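Local atomic coordinates of Cj0977 (Campylobacter jejuni, PDB entry 3BNV), a protein that is a hot-dog-fold virulence factor under sigma28 control, nonflagellar and of unknown biochemical function. Residues A[43-57]-A[69-82]. Sequence-based numbering, arbitrary orientation.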
# COMPACT_ATOMS: atom_id res chain seq x y z
N ASP A 43 -20.16 -1.52 -9.95
CA ASP A 43 -20.89 -1.90 -11.14
C ASP A 43 -19.96 -2.85 -11.88
O ASP A 43 -18.80 -3.06 -11.48
CB ASP A 43 -21.15 -0.65 -12.00
CG ASP A 43 -22.47 -0.72 -12.81
OD1 ASP A 43 -22.89 0.35 -13.31
OD2 ASP A 43 -23.10 -1.81 -12.95
N LYS A 44 -20.44 -3.40 -12.98
CA LYS A 44 -19.60 -4.22 -13.83
C LYS A 44 -18.32 -3.47 -14.21
O LYS A 44 -18.38 -2.39 -14.82
CB LYS A 44 -20.37 -4.58 -15.10
CG LYS A 44 -19.60 -5.43 -16.05
CD LYS A 44 -19.28 -6.76 -15.42
CE LYS A 44 -19.25 -7.86 -16.47
NZ LYS A 44 -17.94 -7.92 -17.17
N ASN A 45 -17.16 -4.02 -13.84
CA ASN A 45 -15.88 -3.45 -14.28
C ASN A 45 -15.61 -2.07 -13.72
O ASN A 45 -14.81 -1.31 -14.27
CB ASN A 45 -15.80 -3.37 -15.81
CG ASN A 45 -15.41 -4.71 -16.45
OD1 ASN A 45 -14.75 -5.54 -15.82
ND2 ASN A 45 -15.81 -4.91 -17.69
N TYR A 46 -16.27 -1.74 -12.62
CA TYR A 46 -16.23 -0.37 -12.13
C TYR A 46 -16.40 -0.29 -10.62
O TYR A 46 -17.20 -1.03 -10.03
CB TYR A 46 -17.31 0.46 -12.82
CG TYR A 46 -17.44 1.84 -12.22
CD1 TYR A 46 -18.39 2.12 -11.23
CD2 TYR A 46 -16.58 2.86 -12.60
CE1 TYR A 46 -18.50 3.37 -10.68
CE2 TYR A 46 -16.66 4.10 -12.04
CZ TYR A 46 -17.62 4.37 -11.08
OH TYR A 46 -17.68 5.64 -10.54
N ALA A 47 -15.66 0.61 -9.99
CA ALA A 47 -15.85 0.90 -8.57
C ALA A 47 -15.37 2.30 -8.18
O ALA A 47 -14.44 2.85 -8.78
CB ALA A 47 -15.16 -0.14 -7.72
N LYS A 48 -16.01 2.87 -7.18
CA LYS A 48 -15.65 4.20 -6.68
C LYS A 48 -15.43 4.13 -5.17
O LYS A 48 -16.21 3.50 -4.46
CB LYS A 48 -16.78 5.18 -6.99
CG LYS A 48 -16.33 6.62 -7.19
CD LYS A 48 -17.53 7.57 -7.42
CE LYS A 48 -17.08 8.99 -7.86
NZ LYS A 48 -18.11 9.75 -8.69
N SER A 49 -14.37 4.75 -4.67
CA SER A 49 -14.14 4.69 -3.22
C SER A 49 -13.68 6.01 -2.65
O SER A 49 -13.35 6.94 -3.38
CB SER A 49 -13.17 3.57 -2.86
OG SER A 49 -11.83 3.94 -3.10
N ILE A 50 -13.69 6.12 -1.33
CA ILE A 50 -13.14 7.31 -0.73
C ILE A 50 -12.27 6.95 0.45
O ILE A 50 -12.58 6.02 1.18
CB ILE A 50 -14.20 8.41 -0.38
CG1 ILE A 50 -14.82 8.15 0.96
CG2 ILE A 50 -15.23 8.64 -1.50
CD1 ILE A 50 -14.07 8.93 2.01
N LEU A 51 -11.17 7.66 0.59
CA LEU A 51 -10.26 7.46 1.71
C LEU A 51 -10.22 8.75 2.49
O LEU A 51 -9.79 9.78 1.97
CB LEU A 51 -8.86 7.13 1.22
CG LEU A 51 -7.77 6.88 2.25
CD1 LEU A 51 -7.98 5.53 2.88
CD2 LEU A 51 -6.37 6.92 1.64
N ILE A 52 -10.70 8.72 3.73
CA ILE A 52 -10.49 9.88 4.58
C ILE A 52 -9.21 9.66 5.38
O ILE A 52 -9.06 8.66 6.09
CB ILE A 52 -11.73 10.29 5.44
CG1 ILE A 52 -11.79 9.52 6.73
CG2 ILE A 52 -12.98 10.07 4.66
CD1 ILE A 52 -13.24 9.00 7.06
N THR A 53 -8.27 10.57 5.22
CA THR A 53 -6.97 10.41 5.85
C THR A 53 -7.09 10.59 7.36
O THR A 53 -7.86 11.42 7.83
CB THR A 53 -5.93 11.40 5.29
OG1 THR A 53 -6.32 12.74 5.61
CG2 THR A 53 -5.85 11.26 3.81
N THR A 54 -6.36 9.78 8.13
CA THR A 54 -6.43 9.89 9.60
C THR A 54 -5.03 9.93 10.19
O THR A 54 -4.04 9.68 9.50
CB THR A 54 -7.24 8.73 10.28
OG1 THR A 54 -6.43 7.55 10.35
CG2 THR A 54 -8.53 8.42 9.54
N SER A 55 -4.97 10.24 11.48
CA SER A 55 -3.67 10.38 12.12
C SER A 55 -2.95 9.05 12.21
O SER A 55 -1.78 9.02 12.53
CB SER A 55 -3.84 10.95 13.50
OG SER A 55 -4.63 10.06 14.26
N GLU A 56 -3.64 7.96 11.89
CA GLU A 56 -3.01 6.64 11.89
C GLU A 56 -2.15 6.37 10.67
O GLU A 56 -1.41 5.40 10.64
CB GLU A 56 -4.06 5.53 12.06
CG GLU A 56 -4.58 5.48 13.52
CD GLU A 56 -5.51 4.30 13.78
OE1 GLU A 56 -6.10 3.78 12.80
OE2 GLU A 56 -5.65 3.89 14.97
N MSE A 57 -2.26 7.23 9.66
CA MSE A 57 -1.50 7.05 8.43
C MSE A 57 -0.38 8.08 8.21
O MSE A 57 0.24 8.10 7.15
CB MSE A 57 -2.43 6.94 7.22
CG MSE A 57 -3.90 7.14 7.55
SE MSE A 57 -5.11 7.06 6.01
CE MSE A 57 -3.99 8.01 4.75
N PHE A 69 -0.70 4.25 1.96
CA PHE A 69 -2.14 4.25 2.23
C PHE A 69 -2.92 4.63 1.00
O PHE A 69 -4.03 4.16 0.79
CB PHE A 69 -2.49 5.12 3.43
CG PHE A 69 -1.92 4.59 4.68
CD1 PHE A 69 -2.48 3.49 5.28
CD2 PHE A 69 -0.75 5.11 5.20
CE1 PHE A 69 -1.95 2.95 6.42
CE2 PHE A 69 -0.20 4.59 6.33
CZ PHE A 69 -0.80 3.50 6.95
N ILE A 70 -2.31 5.46 0.16
CA ILE A 70 -2.99 5.79 -1.07
C ILE A 70 -3.01 4.52 -1.89
O ILE A 70 -4.03 4.18 -2.48
CB ILE A 70 -2.23 6.84 -1.84
CG1 ILE A 70 -2.04 8.08 -1.00
CG2 ILE A 70 -2.95 7.21 -3.09
CD1 ILE A 70 -0.93 8.99 -1.64
N PHE A 71 -1.88 3.80 -1.89
CA PHE A 71 -1.83 2.55 -2.63
C PHE A 71 -2.85 1.58 -2.06
O PHE A 71 -3.62 0.98 -2.79
CB PHE A 71 -0.44 1.92 -2.61
CG PHE A 71 -0.35 0.59 -3.37
CD1 PHE A 71 -0.54 -0.62 -2.72
CD2 PHE A 71 -0.07 0.56 -4.73
CE1 PHE A 71 -0.44 -1.82 -3.43
CE2 PHE A 71 -0.01 -0.64 -5.42
CZ PHE A 71 -0.18 -1.83 -4.76
N ALA A 72 -2.90 1.45 -0.74
CA ALA A 72 -3.88 0.57 -0.16
C ALA A 72 -5.26 0.89 -0.70
O ALA A 72 -5.99 -0.02 -1.08
CB ALA A 72 -3.86 0.66 1.34
N ALA A 73 -5.65 2.15 -0.72
CA ALA A 73 -6.97 2.50 -1.18
C ALA A 73 -7.13 2.06 -2.65
O ALA A 73 -8.13 1.46 -3.03
CB ALA A 73 -7.21 3.97 -1.00
N ALA A 74 -6.11 2.33 -3.47
CA ALA A 74 -6.17 1.95 -4.87
C ALA A 74 -6.29 0.43 -5.03
O ALA A 74 -7.02 -0.09 -5.89
CB ALA A 74 -4.97 2.47 -5.58
N ASN A 75 -5.55 -0.28 -4.20
CA ASN A 75 -5.56 -1.72 -4.19
C ASN A 75 -6.98 -2.23 -3.87
O ASN A 75 -7.51 -3.15 -4.51
CB ASN A 75 -4.52 -2.16 -3.16
CG ASN A 75 -4.35 -3.65 -3.07
OD1 ASN A 75 -5.14 -4.44 -3.62
ND2 ASN A 75 -3.32 -4.06 -2.34
N TYR A 76 -7.62 -1.60 -2.92
CA TYR A 76 -8.97 -2.00 -2.53
C TYR A 76 -9.99 -1.72 -3.65
O TYR A 76 -10.69 -2.62 -4.10
CB TYR A 76 -9.30 -1.36 -1.20
CG TYR A 76 -10.60 -1.72 -0.55
CD1 TYR A 76 -11.31 -0.78 0.16
CD2 TYR A 76 -11.10 -3.00 -0.59
CE1 TYR A 76 -12.50 -1.09 0.78
CE2 TYR A 76 -12.31 -3.32 0.03
CZ TYR A 76 -13.00 -2.36 0.71
OH TYR A 76 -14.19 -2.66 1.34
N VAL A 77 -10.06 -0.49 -4.13
CA VAL A 77 -11.03 -0.17 -5.17
C VAL A 77 -10.75 -0.92 -6.51
O VAL A 77 -11.68 -1.27 -7.24
CB VAL A 77 -11.21 1.35 -5.39
CG1 VAL A 77 -10.09 1.92 -6.21
CG2 VAL A 77 -12.48 1.62 -6.07
N ALA A 78 -9.50 -1.21 -6.83
CA ALA A 78 -9.22 -2.08 -7.98
C ALA A 78 -9.90 -3.43 -7.82
O ALA A 78 -10.56 -3.92 -8.73
CB ALA A 78 -7.74 -2.30 -8.18
N GLN A 79 -9.71 -4.06 -6.67
CA GLN A 79 -10.34 -5.34 -6.47
C GLN A 79 -11.85 -5.21 -6.45
O GLN A 79 -12.53 -6.08 -6.95
CB GLN A 79 -9.86 -6.02 -5.20
CG GLN A 79 -8.38 -6.37 -5.22
CD GLN A 79 -8.06 -7.44 -4.21
OE1 GLN A 79 -8.47 -8.58 -4.37
NE2 GLN A 79 -7.36 -7.08 -3.15
N ALA A 80 -12.38 -4.11 -5.92
CA ALA A 80 -13.83 -3.97 -5.92
C ALA A 80 -14.41 -3.86 -7.33
O ALA A 80 -15.55 -4.23 -7.56
CB ALA A 80 -14.23 -2.81 -5.11
N SER A 81 -13.61 -3.37 -8.27
CA SER A 81 -14.06 -3.21 -9.65
C SER A 81 -14.27 -4.54 -10.35
O SER A 81 -14.98 -4.62 -11.33
CB SER A 81 -13.06 -2.39 -10.46
OG SER A 81 -11.89 -3.15 -10.70
N ILE A 82 -13.61 -5.59 -9.85
CA ILE A 82 -13.77 -6.93 -10.38
C ILE A 82 -14.76 -7.72 -9.52
O ILE A 82 -15.53 -8.51 -10.02
CB ILE A 82 -12.43 -7.68 -10.32
CG1 ILE A 82 -11.41 -6.92 -11.16
CG2 ILE A 82 -12.60 -9.15 -10.78
CD1 ILE A 82 -12.01 -6.42 -12.45
O HOH W 1 -16.60 -6.69 -13.30
O HOH W 2 -10.37 2.28 -1.41
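CB of selenomethionine Met57 lies over one face of the Phe69 ring, 3.4 Å from its centroid and 21° off the normal, which fits a CH-pi contact displaced toward the CD2-CE2 rim. The chain then bends at chi3, bringing CE back to 3.5 Å from Phe69 CB, while SE takes an oblique Met-aromatic position. One helical turn on from Phe69, Ala73 CB is met by methyl CD2 of Leu51 from the strand, at 4.0 Å; Leu51 CG stands anti to the backbone N (chi1 -180°), and CD2 also reaches the carbonyl O of Phe69. The 147° between the axes of strand 46-52 and helix 69-82, at a closest approach of 6.2 Å, describes a roughly antiparallel pairing, with the central helix of the hot-dog fold lying along its antiparallel sheet. Leu108 of the adjacent strand 105-112 touches both Ser49 and Ala73, while Phe71 stacks on Phe71 of the second subunit. Ser49 OG lies 3.5 Å from Val77 CB and donates to a water that in turn donates to the carbonyl O of Ala73, a polar bridge within a largely buried interface. Beyond it, Val77 CG2, anti to its own N, reaches Ala47 CB at 3.6 Å; Ala47 CB also meets Ala80 CB at 3.8 Å. At the turn preceding the strand, a second water accepts from Asn45 N and donates to Ser81 O, while Asn45 OD1 is hydrogen-bonded to Arg121.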